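Local coordinates for protein putative NADH dehydrogenase/NAD(P)H nitroreductase (Parabacteroides distasonis, PDB 3M5K) that probably acts as an FMN-dependent oxidoreductase of the nitroreductase family, binding flavin mononucleotide in a dimer, at residues Lys33-Gly38 against Phe52-Asp57; Ala100-Leu105 against Ala116-Val121; Asn104-Ala109 against Asn145-Gly150; Ile130-Leu135 against Ile141-Val146. One frame throughout, in Å; residues are numbered along the deposited sequence.

Interaction 1. Residues Lys33-Gly38 against Phe52-Asp57; sequences KLIRAG and FIIVTD
The phenyl ring of F52 takes I35 over one face: CG2 of I35, in the conformer described, one of two, stands 4.1 Å above the ring plane and is displaced toward the rim. The backbone of G38 approaches the far end of the same ring obliquely, its C atom 3.9 Å from F52 CZ. W50 also meets the F52 ring, with the planes inclined at about 50°. I35 also meets the root of the phenylalanine, since its CD1 lies 3.9 Å from F52 CB; the two side chains run past each other with opposed senses. I35 CD1 only just reaches I54 CG1, at 4.5 Å. With chi1 of F52 at -63°, CG is anti to the carbonyl carbon, and the ring reaches the helix at G38, where a beta carbon would collide with F52 CE2. The axes of helix 33-38 and strand 52-55 approach to 10.5 Å and run nearly antiparallel, at 163°. F52, I53 and I54 pair in a parallel ladder with a strand of the second subunit, whose I167 packs on I35. A helix lying on an edge strand that the partner chain extends is consistent with the intertwined dimer of the nitroreductase fold.

Interaction 2. Residues Ala100-Leu105 against Ala116-Val121; sequences AASQNL and AVWTAV. With FMN (flavin mononucleotide), chain C.
S102 and W118 meet through a CH-pi contact: CB of S102 sits over the six-membered ring, 4.0 Å from its centroid and 28° off the normal, with CZ3 of W118 the closest atom to S102 CB at 3.6 Å. The opposite face of the indole is taken by the flavin, whose methyl C8M lies 3.9 Å above the plane, over its centre. At the pyrrole end, NE1 of W118 comes 3.4 Å from FMN C7; the indole lies within about 14° of parallel to the dimethylbenzene ring of the flavin. CG of W118 is anti to the backbone N (chi1 176°), which carries the indole into the space between helix and cofactor. Were this residue an alanine, the benzenoid end of the flavin would probably lose its apolar cover, with a gap opening beside S102. In the next shell, S102 OG is hydrogen-bonded to C98 O and N145 ND2, which holds the serine against this face of the indole, while P42 of the second subunit also packs on W118. Farther along the strand, A120 N donates to FMN O4 over 3.3 Å. That N-H would be expected to polarise the C4 carbonyl modestly and hold the pyrimidine end in place, while the indole leaves the benzenoid end in an apolar setting.

Interaction 3. Residues Asn104-Ala109 against Asn145-Gly150; sequences NLLLAA and NVIPVG
Apolar contact between L105, L106 and I147 carries most of the join. The branch methyl CG2 of I147 touches two leucine methyls that lie on the same side of it, 3.8 Å away at L106 CD2 and 4.0 Å at L105 CD2. L105 also reaches farther out, its CD2 lying 4.1 Å from I147 CD1. Chi1 of I147 is -54°, which sets CG2 anti to the backbone N and CG1 anti to the carbonyl carbon, and both branches can face the helix. L105 and I147 point past one another with opposed senses, whereas L106 meets the isoleucine at a slant. Together the two segments bury 161 Å², and the nearest CA atoms, those of L106 and I147, are 8.5 Å apart, a spacing filled by side chains. Polar groups beside the apolar contact have partners of their own. N145 OD1 accepts from V83 N, so that, with its ND2 also bonded, the buried amide is satisfied at both ends; N104 ND2 bonds to A37 O. Among its neighbours, helix 94-111 packs beside helix 28-39, whose L34 touches L105, A108 and A109, and both rest on the sheet. There strand 141-150 is bordered by strands 79-86 and 115-120, with I147 bonded through its backbone to I81.

Interaction 4. Residues Ile130-Leu135 against Ile141-Val146; sequences IVRKEL and IMPLNV
R132 reaches I141 because its CG leaves anti to the backbone N and its chain then bends at chi3 (-44°), turning the guanidinium onto the I141 carbonyl. Helix 125-135 here folds back on the start of strand 141-150, an alpha-beta connection within the nitroreductase fold; the segment axes approach to 8.8 Å at 117°. NH1 of R132 donates to I141 O over 2.9 Å, with a bent N-H...O angle of 142° but in the carbonyl plane. A weak second bond joins R132 NH2 to the same oxygen at 3.1 Å, and NH1 is also bonded to L137 O, which ties the arginine to the link between helix and strand. CE of M142, a selenomethionine, comes to the guanidinium edge 3.5 Å from R132 NH2, a tentative contact that rests on one of its two conformers. A leucine in place of R132 would probably leave the I141 and L137 carbonyl oxygens without this donor and let the start of the strand shift. Beside the arginine the contact is apolar: V131 presents its two methyls to different residues, CG1 lying 3.7 Å from P143 CB, while CG2 rests 4.0 Å from V146 CG2.

All four contacts seat a helix on the antiparallel sheet ordered 50-55, 79-86, 141-150, 115-120. Interaction 1 closes first along the chain, on an outer strand. Interactions 2 and 3 start from the same part of helix 94-111, their centres 5 Å apart, and end on the neighbouring strands 115-120 and 141-150. Interaction 4 shares strand 141-150 with interaction 3, but its centre is 16 Å away. A37 O of helix 28-39 bonds to N104 ND2 of helix 94-111, joining interaction 1 to interactions 2 and 3, and V55 packs on L135 of interaction 4. The flavin-facing W118 thus sits on the helix, 94-111, that also packs against strand 141-150, and every contact touches the second subunit.

Interaction 1. Residues Lys33-Gly38 against Phe52-Asp57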
loop_
_atom_site.group_PDB
_atom_site.type_symbol
_atom_site.label_atom_id
_atom_site.label_comp_id
_atom_site.label_asym_id
_atom_site.label_seq_id
_atom_site.Cartn_x
_atom_site.Cartn_y
_atom_site.Cartn_z
ATOM N N LYS A 33 -2.573 14.973 9.165
ATOM C CA LYS A 33 -3.427 13.774 9.153
ATOM C C LYS A 33 -3.018 12.805 8.052
ATOM O O LYS A 33 -3.106 11.602 8.229
ATOM C CB LYS A 33 -4.896 14.142 8.954
ATOM C CG LYS A 33 -5.569 14.617 10.234
ATOM C CD LYS A 33 -6.952 15.168 9.935
ATOM C CE LYS A 33 -7.518 15.853 11.170
ATOM N NZ LYS A 33 -8.949 16.165 10.971
ATOM N N LEU A 34 -2.580 13.348 6.918
ATOM C CA LEU A 34 -2.079 12.551 5.809
ATOM C C LEU A 34 -0.864 11.742 6.240
ATOM O O LEU A 34 -0.766 10.543 5.938
ATOM C CB LEU A 34 -1.731 13.430 4.579
ATOM C CG LEU A 34 -2.879 14.130 3.812
ATOM C CD1 LEU A 34 -2.243 14.979 2.669
ATOM C CD2 LEU A 34 -3.897 13.146 3.243
ATOM N N ILE A 35 0.022 12.405 6.980
ATOM C CA ILE A 35 1.247 11.800 7.491
ATOM C C ILE A 35 0.889 10.719 8.519
ATOM O O ILE A 35 1.358 9.595 8.453
ATOM C CB ILE A 35 2.155 12.859 8.171
ATOM C CG1 ILE A 35 2.553 13.967 7.174
ATOM C CG2 ILE A 35 3.406 12.195 8.780
ATOM C CD1 ILE A 35 3.116 13.435 5.847
ATOM N N ARG A 36 0.061 11.089 9.480
ATOM C CA ARG A 36 -0.382 10.148 10.520
ATOM C C ARG A 36 -1.028 8.897 9.916
ATOM O O ARG A 36 -0.843 7.786 10.420
ATOM C CB ARG A 36 -1.361 10.858 11.460
ATOM C CG ARG A 36 -1.748 10.114 12.735
ATOM C CD ARG A 36 -2.698 10.982 13.599
ATOM N NE ARG A 36 -2.012 12.039 14.369
ATOM C CZ ARG A 36 -1.361 11.840 15.520
ATOM N NH1 ARG A 36 -1.271 10.624 16.040
ATOM N NH2 ARG A 36 -0.768 12.864 16.145
ATOM N N ALA A 37 -1.802 9.082 8.848
ATOM C CA ALA A 37 -2.371 7.956 8.104
ATOM C C ALA A 37 -1.271 7.064 7.555
ATOM O O ALA A 37 -1.292 5.861 7.762
ATOM C CB ALA A 37 -3.316 8.472 6.962
ATOM N N GLY A 38 -0.291 7.646 6.865
ATOM C CA GLY A 38 0.857 6.872 6.380
ATOM C C GLY A 38 1.580 6.068 7.436
ATOM O O GLY A 38 1.915 4.902 7.235
ATOM N N PHE A 52 8.949 10.925 5.979
ATOM C CA PHE A 52 8.090 11.752 5.180
ATOM C C PHE A 52 8.672 13.161 5.035
ATOM O O PHE A 52 8.959 13.836 6.045
ATOM C CB PHE A 52 6.720 11.865 5.845
ATOM C CG PHE A 52 6.011 10.536 5.951
ATOM C CD1 PHE A 52 6.272 9.695 7.025
ATOM C CD2 PHE A 52 5.140 10.120 4.959
ATOM C CE1 PHE A 52 5.647 8.445 7.128
ATOM C CE2 PHE A 52 4.488 8.822 5.043
ATOM C CZ PHE A 52 4.744 8.022 6.132
ATOM N N ILE A 53 8.848 13.608 3.792
ATOM C CA ILE A 53 9.322 14.978 3.552
ATOM C C ILE A 53 8.152 15.832 3.028
ATOM O O ILE A 53 7.588 15.559 1.956
ATOM C CB ILE A 53 10.501 15.047 2.538
ATOM C CG1 ILE A 53 11.457 13.839 2.623
ATOM C CG2 ILE A 53 11.236 16.453 2.628
ATOM C CD1 ILE A 53 12.210 13.610 3.919
ATOM N N ILE A 54 7.785 16.862 3.791
ATOM C CA ILE A 54 6.762 17.808 3.369
ATOM C C ILE A 54 7.514 18.945 2.609
ATOM O O ILE A 54 8.363 19.631 3.183
ATOM C CB ILE A 54 5.981 18.418 4.564
ATOM C CG1 ILE A 54 5.304 17.337 5.444
ATOM C CG2 ILE A 54 4.971 19.453 4.043
ATOM C CD1 ILE A 54 4.859 17.824 6.819
ATOM N N VAL A 55 7.210 19.109 1.329
ATOM C CA VAL A 55 7.955 20.043 0.487
ATOM C C VAL A 55 6.996 21.164 0.109
ATOM O O VAL A 55 6.014 20.949 -0.601
ATOM C CB VAL A 55 8.549 19.387 -0.782
ATOM C CG1 VAL A 55 9.452 20.421 -1.557
ATOM C CG2 VAL A 55 9.343 18.134 -0.452
ATOM N N THR A 56 7.290 22.351 0.633
ATOM C CA THR A 56 6.569 23.570 0.271
ATOM C C THR A 56 7.471 24.602 -0.454
ATOM O O THR A 56 6.961 25.537 -1.010
ATOM C CB THR A 56 5.928 24.213 1.521
ATOM O OG1 THR A 56 6.941 24.395 2.534
ATOM C CG2 THR A 56 4.736 23.352 2.061
ATOM N N ASP A 57 8.793 24.415 -0.469
ATOM C CA ASP A 57 9.709 25.353 -1.099
ATOM C C ASP A 57 9.490 25.395 -2.629
ATOM O O ASP A 57 9.666 24.395 -3.334
ATOM C CB ASP A 57 11.158 24.967 -0.799
ATOM C CG ASP A 57 12.178 25.947 -1.414
ATOM O OD1 ASP A 57 12.192 27.084 -0.943
ATOM O OD2 ASP A 57 12.961 25.569 -2.304
#

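Interaction 2. Residues Ala100-Leu105 against Ala116-Val121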
loop_
_atom_site.group_PDB
_atom_site.type_symbol
_atom_site.label_atom_id
_atom_site.label_comp_id
_atom_site.label_asym_id
_atom_site.label_seq_id
_atom_site.Cartn_x
_atom_site.Cartn_y
_atom_site.Cartn_z
ATOM N N ALA A 100 2.650 0.544 1.351
ATOM C CA ALA A 100 1.450 0.501 2.210
ATOM C C ALA A 100 1.183 1.871 2.873
ATOM O O ALA A 100 0.060 2.339 2.926
ATOM C CB ALA A 100 1.572 -0.595 3.260
ATOM N N ALA A 101 2.227 2.520 3.374
ATOM C CA ALA A 101 2.109 3.869 3.921
ATOM C C ALA A 101 1.560 4.848 2.887
ATOM O O ALA A 101 0.659 5.669 3.187
ATOM C CB ALA A 101 3.499 4.334 4.435
ATOM N N SER A 102 2.134 4.779 1.679
ATOM C CA SER A 102 1.698 5.616 0.561
ATOM C C SER A 102 0.211 5.457 0.287
ATOM O O SER A 102 -0.504 6.451 0.109
ATOM C CB SER A 102 2.569 5.357 -0.677
ATOM O OG SER A 102 3.892 5.811 -0.432
ATOM N N GLN A 103 -0.263 4.204 0.218
ATOM C CA GLN A 103 -1.668 3.931 -0.018
ATOM C C GLN A 103 -2.581 4.479 1.080
ATOM O O GLN A 103 -3.617 5.071 0.763
ATOM C CB GLN A 103 -1.904 2.409 -0.267
ATOM C CG GLN A 103 -3.347 2.024 -0.713
ATOM C CD GLN A 103 -3.788 2.755 -1.951
ATOM O OE1 GLN A 103 -2.953 3.274 -2.709
ATOM N NE2 GLN A 103 -5.096 2.797 -2.184
ATOM N N ASN A 104 -2.186 4.334 2.355
ATOM C CA ASN A 104 -2.921 5.005 3.448
ATOM C C ASN A 104 -3.049 6.525 3.222
ATOM O O ASN A 104 -4.113 7.125 3.467
ATOM C CB ASN A 104 -2.265 4.795 4.806
ATOM C CG ASN A 104 -2.625 3.475 5.477
ATOM O OD1 ASN A 104 -3.406 2.679 4.950
ATOM N ND2 ASN A 104 -1.987 3.224 6.635
ATOM N N LEU A 105 -1.952 7.129 2.755
ATOM C CA LEU A 105 -1.879 8.589 2.569
ATOM C C LEU A 105 -2.850 8.995 1.461
ATOM O O LEU A 105 -3.633 9.949 1.618
ATOM C CB LEU A 105 -0.448 9.041 2.284
ATOM C CG LEU A 105 -0.176 10.540 2.235
ATOM C CD1 LEU A 105 1.270 10.752 2.690
ATOM C CD2 LEU A 105 -0.465 11.170 0.852
ATOM N N ALA A 116 -4.608 13.811 -4.867
ATOM C CA ALA A 116 -3.220 13.399 -4.808
ATOM C C ALA A 116 -2.924 12.379 -5.903
ATOM O O ALA A 116 -3.853 11.727 -6.482
ATOM C CB ALA A 116 -2.890 12.811 -3.364
ATOM N N VAL A 117 -1.635 12.234 -6.198
ATOM C CA VAL A 117 -1.164 11.267 -7.168
ATOM C C VAL A 117 0.194 10.755 -6.742
ATOM O O VAL A 117 1.064 11.521 -6.317
ATOM C CB VAL A 117 -1.068 11.832 -8.623
ATOM C CG1 VAL A 117 -0.131 13.080 -8.678
ATOM C CG2 VAL A 117 -0.645 10.696 -9.630
ATOM N N TRP A 118 0.346 9.439 -6.811
ATOM C CA TRP A 118 1.624 8.773 -6.560
ATOM C C TRP A 118 2.483 8.898 -7.829
ATOM O O TRP A 118 2.112 8.361 -8.873
ATOM C CB TRP A 118 1.329 7.317 -6.237
ATOM C CG TRP A 118 2.487 6.389 -6.020
ATOM C CD1 TRP A 118 3.724 6.393 -6.641
ATOM C CD2 TRP A 118 2.461 5.231 -5.185
ATOM N NE1 TRP A 118 4.465 5.331 -6.196
ATOM C CE2 TRP A 118 3.711 4.602 -5.302
ATOM C CE3 TRP A 118 1.484 4.672 -4.339
ATOM C CZ2 TRP A 118 4.026 3.423 -4.592
ATOM C CZ3 TRP A 118 1.802 3.486 -3.639
ATOM C CH2 TRP A 118 3.053 2.891 -3.785
ATOM N N THR A 119 3.595 9.622 -7.747
ATOM C CA THR A 119 4.550 9.696 -8.866
ATOM C C THR A 119 5.818 8.970 -8.462
ATOM O O THR A 119 6.380 9.220 -7.394
ATOM C CB THR A 119 4.824 11.136 -9.393
ATOM O OG1 THR A 119 5.673 11.873 -8.501
ATOM C CG2 THR A 119 3.460 11.892 -9.612
ATOM N N ALA A 120 6.266 8.076 -9.325
ATOM C CA ALA A 120 7.364 7.180 -8.974
ATOM C C ALA A 120 8.698 7.899 -8.895
ATOM O O ALA A 120 8.967 8.800 -9.692
ATOM C CB ALA A 120 7.466 6.025 -9.982
ATOM N N VAL A 121 9.541 7.486 -7.945
ATOM C CA VAL A 121 10.947 7.870 -7.931
ATOM C C VAL A 121 11.789 6.591 -8.079
ATOM O O VAL A 121 12.187 6.212 -9.186
ATOM C CB VAL A 121 11.277 8.757 -6.698
ATOM C CG1 VAL A 121 12.741 9.132 -6.680
ATOM C CG2 VAL A 121 10.380 10.008 -6.687
HETATM N N1 FMN C . 1.302 8.893 -12.132
HETATM C C2 FMN C . 2.020 9.933 -12.706
HETATM O O2 FMN C . 1.451 10.924 -13.182
HETATM N N3 FMN C . 3.395 9.880 -12.745
HETATM C C4 FMN C . 4.118 8.807 -12.271
HETATM O O4 FMN C . 5.336 8.856 -12.343
HETATM C C4A FMN C . 3.415 7.732 -11.700
HETATM N N5 FMN C . 4.087 6.599 -11.227
HETATM C C5A FMN C . 3.366 5.666 -10.489
HETATM C C6 FMN C . 4.071 4.649 -9.849
HETATM C C7 FMN C . 3.428 3.702 -9.047
HETATM C C7M FMN C . 4.354 2.663 -8.396
HETATM C C8 FMN C . 2.002 3.778 -8.867
HETATM C C8M FMN C . 1.188 2.820 -8.015
HETATM C C9 FMN C . 1.305 4.782 -9.515
HETATM C C9A FMN C . 1.968 5.755 -10.344
HETATM N N10 FMN C . 1.268 6.781 -11.041
HETATM C C10 FMN C . 1.995 7.801 -11.637
HETATM C "C1'" FMN C . -0.233 6.913 -11.035
HETATM C "C2'" FMN C . -0.829 5.908 -12.032
HETATM O "O2'" FMN C . -0.749 6.409 -13.361
HETATM C "C3'" FMN C . -2.293 5.593 -11.679
HETATM O "O3'" FMN C . -2.401 5.015 -10.387
HETATM C "C4'" FMN C . -2.983 4.731 -12.732
HETATM O "O4'" FMN C . -3.077 5.415 -13.992
HETATM C "C5'" FMN C . -4.367 4.310 -12.239
HETATM O "O5'" FMN C . -5.204 5.439 -12.060
HETATM P P FMN C . -5.898 5.818 -10.654
HETATM O O1P FMN C . -6.785 4.643 -10.266
HETATM O O2P FMN C . -4.842 6.141 -9.592
HETATM O O3P FMN C . -6.693 7.068 -10.902
#

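Interaction 3. Residues Asn104-Ala109 against Asn145-Gly150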
loop_
_atom_site.group_PDB
_atom_site.type_symbol
_atom_site.label_atom_id
_atom_site.label_comp_id
_atom_site.label_asym_id
_atom_site.label_seq_id
_atom_site.Cartn_x
_atom_site.Cartn_y
_atom_site.Cartn_z
ATOM N N ASN A 104 -2.186 4.334 2.355
ATOM C CA ASN A 104 -2.921 5.005 3.448
ATOM C C ASN A 104 -3.049 6.525 3.222
ATOM O O ASN A 104 -4.113 7.125 3.467
ATOM C CB ASN A 104 -2.265 4.795 4.806
ATOM C CG ASN A 104 -2.625 3.475 5.477
ATOM O OD1 ASN A 104 -3.406 2.679 4.950
ATOM N ND2 ASN A 104 -1.987 3.224 6.635
ATOM N N LEU A 105 -1.952 7.129 2.755
ATOM C CA LEU A 105 -1.879 8.589 2.569
ATOM C C LEU A 105 -2.850 8.995 1.461
ATOM O O LEU A 105 -3.633 9.949 1.618
ATOM C CB LEU A 105 -0.448 9.041 2.284
ATOM C CG LEU A 105 -0.176 10.540 2.235
ATOM C CD1 LEU A 105 1.270 10.752 2.690
ATOM C CD2 LEU A 105 -0.465 11.170 0.852
ATOM N N LEU A 106 -2.854 8.251 0.366
ATOM C CA LEU A 106 -3.742 8.555 -0.757
ATOM C C LEU A 106 -5.217 8.418 -0.367
ATOM O O LEU A 106 -6.072 9.208 -0.806
ATOM C CB LEU A 106 -3.422 7.640 -1.948
ATOM C CG LEU A 106 -2.060 7.775 -2.682
ATOM C CD1 LEU A 106 -2.023 6.757 -3.828
ATOM C CD2 LEU A 106 -1.771 9.216 -3.217
ATOM N N LEU A 107 -5.535 7.396 0.445
ATOM C CA LEU A 107 -6.906 7.196 0.905
ATOM C C LEU A 107 -7.315 8.295 1.867
ATOM O O LEU A 107 -8.455 8.816 1.803
ATOM C CB LEU A 107 -7.042 5.811 1.553
ATOM C CG LEU A 107 -6.934 4.587 0.612
ATOM C CD1 LEU A 107 -6.942 3.270 1.423
ATOM C CD2 LEU A 107 -8.071 4.606 -0.478
ATOM N N ALA A 108 -6.407 8.640 2.792
ATOM C CA ALA A 108 -6.621 9.767 3.700
ATOM C C ALA A 108 -6.960 11.038 2.915
ATOM O O ALA A 108 -7.920 11.737 3.245
ATOM C CB ALA A 108 -5.427 9.976 4.624
ATOM N N ALA A 109 -6.175 11.343 1.887
ATOM C CA ALA A 109 -6.428 12.499 1.027
ATOM C C ALA A 109 -7.833 12.472 0.432
ATOM O O ALA A 109 -8.603 13.423 0.599
ATOM C CB ALA A 109 -5.354 12.606 -0.092
ATOM N N ASN A 145 8.645 7.849 -3.796
ATOM C CA ASN A 145 7.702 8.604 -4.642
ATOM C C ASN A 145 7.682 10.082 -4.295
ATOM O O ASN A 145 8.218 10.486 -3.281
ATOM C CB ASN A 145 6.285 7.986 -4.562
ATOM C CG ASN A 145 5.768 7.842 -3.136
ATOM O OD1 ASN A 145 6.073 8.658 -2.259
ATOM N ND2 ASN A 145 5.002 6.776 -2.886
ATOM N N VAL A 146 7.067 10.884 -5.167
ATOM C CA VAL A 146 6.623 12.216 -4.815
ATOM C C VAL A 146 5.121 12.247 -4.960
ATOM O O VAL A 146 4.566 11.846 -5.998
ATOM C CB VAL A 146 7.286 13.350 -5.706
ATOM C CG1 VAL A 146 6.822 14.751 -5.193
ATOM C CG2 VAL A 146 8.830 13.190 -5.753
ATOM N N ILE A 147 4.447 12.735 -3.937
ATOM C CA ILE A 147 2.976 12.779 -3.934
ATOM C C ILE A 147 2.527 14.248 -3.829
ATOM O O ILE A 147 2.436 14.798 -2.744
ATOM C CB ILE A 147 2.334 11.932 -2.765
ATOM C CG1 ILE A 147 2.875 10.472 -2.798
ATOM C CG2 ILE A 147 0.804 11.982 -2.832
ATOM C CD1 ILE A 147 2.355 9.562 -1.693
ATOM N N PRO A 148 2.259 14.869 -4.987
ATOM C CA PRO A 148 1.640 16.188 -4.924
ATOM C C PRO A 148 0.248 16.051 -4.322
ATOM O O PRO A 148 -0.440 15.040 -4.535
ATOM C CB PRO A 148 1.570 16.647 -6.376
ATOM C CG PRO A 148 2.328 15.640 -7.185
ATOM C CD PRO A 148 2.475 14.397 -6.361
ATOM N N VAL A 149 -0.146 17.050 -3.560
ATOM C CA VAL A 149 -1.484 17.099 -3.006
ATOM C C VAL A 149 -2.055 18.491 -3.260
ATOM O O VAL A 149 -1.321 19.463 -3.489
ATOM C CB VAL A 149 -1.539 16.764 -1.492
ATOM C CG1 VAL A 149 -1.229 15.293 -1.236
ATOM C CG2 VAL A 149 -0.586 17.649 -0.704
ATOM N N GLY A 150 -3.375 18.547 -3.275
ATOM C CA GLY A 150 -4.117 19.804 -3.398
ATOM C C GLY A 150 -5.619 19.574 -3.460
ATOM O O GLY A 150 -6.084 18.439 -3.535
#

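Interaction 4. Residues Ile130-Leu135 against Ile141-Val146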
loop_
_atom_site.group_PDB
_atom_site.type_symbol
_atom_site.label_atom_id
_atom_site.label_comp_id
_atom_site.label_asym_id
_atom_site.label_seq_id
_atom_site.Cartn_x
_atom_site.Cartn_y
_atom_site.Cartn_z
ATOM N N ILE A 130 17.639 13.248 -8.736
ATOM C CA ILE A 130 17.185 14.616 -8.593
ATOM C C ILE A 130 16.462 14.840 -7.283
ATOM O O ILE A 130 16.629 15.874 -6.643
ATOM C CB ILE A 130 16.379 15.090 -9.843
ATOM C CG1 ILE A 130 16.139 16.611 -9.771
ATOM C CG2 ILE A 130 15.037 14.290 -10.050
ATOM C CD1 ILE A 130 15.600 17.168 -11.057
ATOM N N VAL A 131 15.695 13.844 -6.845
ATOM C CA VAL A 131 14.994 13.961 -5.586
ATOM C C VAL A 131 15.958 13.945 -4.426
ATOM O O VAL A 131 15.826 14.778 -3.519
ATOM C CB VAL A 131 13.868 12.902 -5.445
ATOM C CG1 VAL A 131 13.267 12.931 -4.013
ATOM C CG2 VAL A 131 12.780 13.111 -6.574
ATOM N N ARG A 132 16.940 13.046 -4.456
ATOM C CA ARG A 132 17.963 13.006 -3.432
ATOM C C ARG A 132 18.739 14.324 -3.357
ATOM O O ARG A 132 19.026 14.814 -2.275
ATOM C CB ARG A 132 18.918 11.826 -3.649
ATOM C CG ARG A 132 20.125 11.826 -2.739
ATOM C CD ARG A 132 21.064 10.641 -2.912
ATOM N NE ARG A 132 20.350 9.369 -3.018
ATOM C CZ ARG A 132 19.755 8.757 -1.996
ATOM N NH1 ARG A 132 19.780 9.273 -0.775
ATOM N NH2 ARG A 132 19.171 7.604 -2.192
ATOM N N LYS A 133 19.112 14.847 -4.521
ATOM C CA LYS A 133 19.841 16.104 -4.620
ATOM C C LYS A 133 19.050 17.266 -4.033
ATOM O O LYS A 133 19.516 17.943 -3.133
ATOM C CB LYS A 133 20.190 16.397 -6.088
ATOM C CG LYS A 133 20.869 17.765 -6.314
ATOM C CD LYS A 133 22.167 17.852 -5.531
ATOM N N GLU A 134 17.847 17.485 -4.543
ATOM C CA GLU A 134 17.048 18.651 -4.149
ATOM C C GLU A 134 16.631 18.614 -2.670
ATOM O O GLU A 134 16.395 19.651 -2.062
ATOM C CB GLU A 134 15.801 18.786 -5.012
ATOM C CG GLU A 134 16.064 19.186 -6.470
ATOM C CD GLU A 134 16.882 20.462 -6.562
ATOM O OE1 GLU A 134 16.385 21.465 -5.980
ATOM O OE2 GLU A 134 18.017 20.380 -7.127
ATOM N N LEU A 135 16.538 17.420 -2.081
ATOM C CA LEU A 135 16.063 17.313 -0.699
ATOM C C LEU A 135 17.167 16.904 0.260
ATOM O O LEU A 135 16.915 16.679 1.450
ATOM C CB LEU A 135 14.883 16.332 -0.650
ATOM C CG LEU A 135 13.665 16.738 -1.497
ATOM C CD1 LEU A 135 12.529 15.675 -1.377
ATOM C CD2 LEU A 135 13.180 18.134 -1.137
ATOM N N ILE A 141 18.746 6.752 2.899
ATOM C CA ILE A 141 17.344 7.146 2.741
ATOM C C ILE A 141 17.000 7.109 1.255
ATOM O O ILE A 141 17.619 7.816 0.443
ATOM C CB ILE A 141 17.063 8.534 3.372
ATOM C CG1 ILE A 141 17.409 8.515 4.879
ATOM C CG2 ILE A 141 15.617 8.964 3.061
ATOM C CD1 ILE A 141 16.572 7.549 5.761
HETATM N N MSE A 142 16.053 6.247 0.887
HETATM C CA MSE A 142 15.631 6.078 -0.518
HETATM C C MSE A 142 14.258 6.685 -0.751
HETATM O O MSE A 142 13.279 6.277 -0.129
HETATM C CB MSE A 142 15.573 4.595 -0.880
HETATM C CG MSE A 142 15.092 4.302 -2.298
HETATM SE SE MSE A 142 16.181 5.155 -3.672
HETATM C CE MSE A 142 17.905 4.461 -2.993
ATOM N N PRO A 143 14.163 7.655 -1.673
ATOM C CA PRO A 143 12.828 8.150 -2.006
ATOM C C PRO A 143 11.997 7.191 -2.879
ATOM O O PRO A 143 12.450 6.758 -3.954
ATOM C CB PRO A 143 13.111 9.458 -2.752
ATOM C CG PRO A 143 14.481 9.202 -3.410
ATOM C CD PRO A 143 15.237 8.384 -2.418
ATOM N N LEU A 144 10.798 6.841 -2.380
ATOM C CA LEU A 144 9.919 5.923 -3.094
ATOM C C LEU A 144 9.150 6.690 -4.178
ATOM O O LEU A 144 8.987 6.218 -5.297
ATOM C CB LEU A 144 8.899 5.246 -2.160
ATOM C CG LEU A 144 7.937 4.263 -2.875
ATOM C CD1 LEU A 144 8.719 3.126 -3.623
ATOM C CD2 LEU A 144 6.956 3.683 -1.806
ATOM N N ASN A 145 8.645 7.849 -3.796
ATOM C CA ASN A 145 7.702 8.604 -4.642
ATOM C C ASN A 145 7.682 10.082 -4.295
ATOM O O ASN A 145 8.218 10.486 -3.281
ATOM C CB ASN A 145 6.285 7.986 -4.562
ATOM C CG ASN A 145 5.768 7.842 -3.136
ATOM O OD1 ASN A 145 6.073 8.658 -2.259
ATOM N ND2 ASN A 145 5.002 6.776 -2.886
ATOM N N VAL A 146 7.067 10.884 -5.167
ATOM C CA VAL A 146 6.623 12.216 -4.815
ATOM C C VAL A 146 5.121 12.247 -4.960
ATOM O O VAL A 146 4.566 11.846 -5.998
ATOM C CB VAL A 146 7.286 13.350 -5.706
ATOM C CG1 VAL A 146 6.822 14.751 -5.193
ATOM C CG2 VAL A 146 8.830 13.190 -5.753
#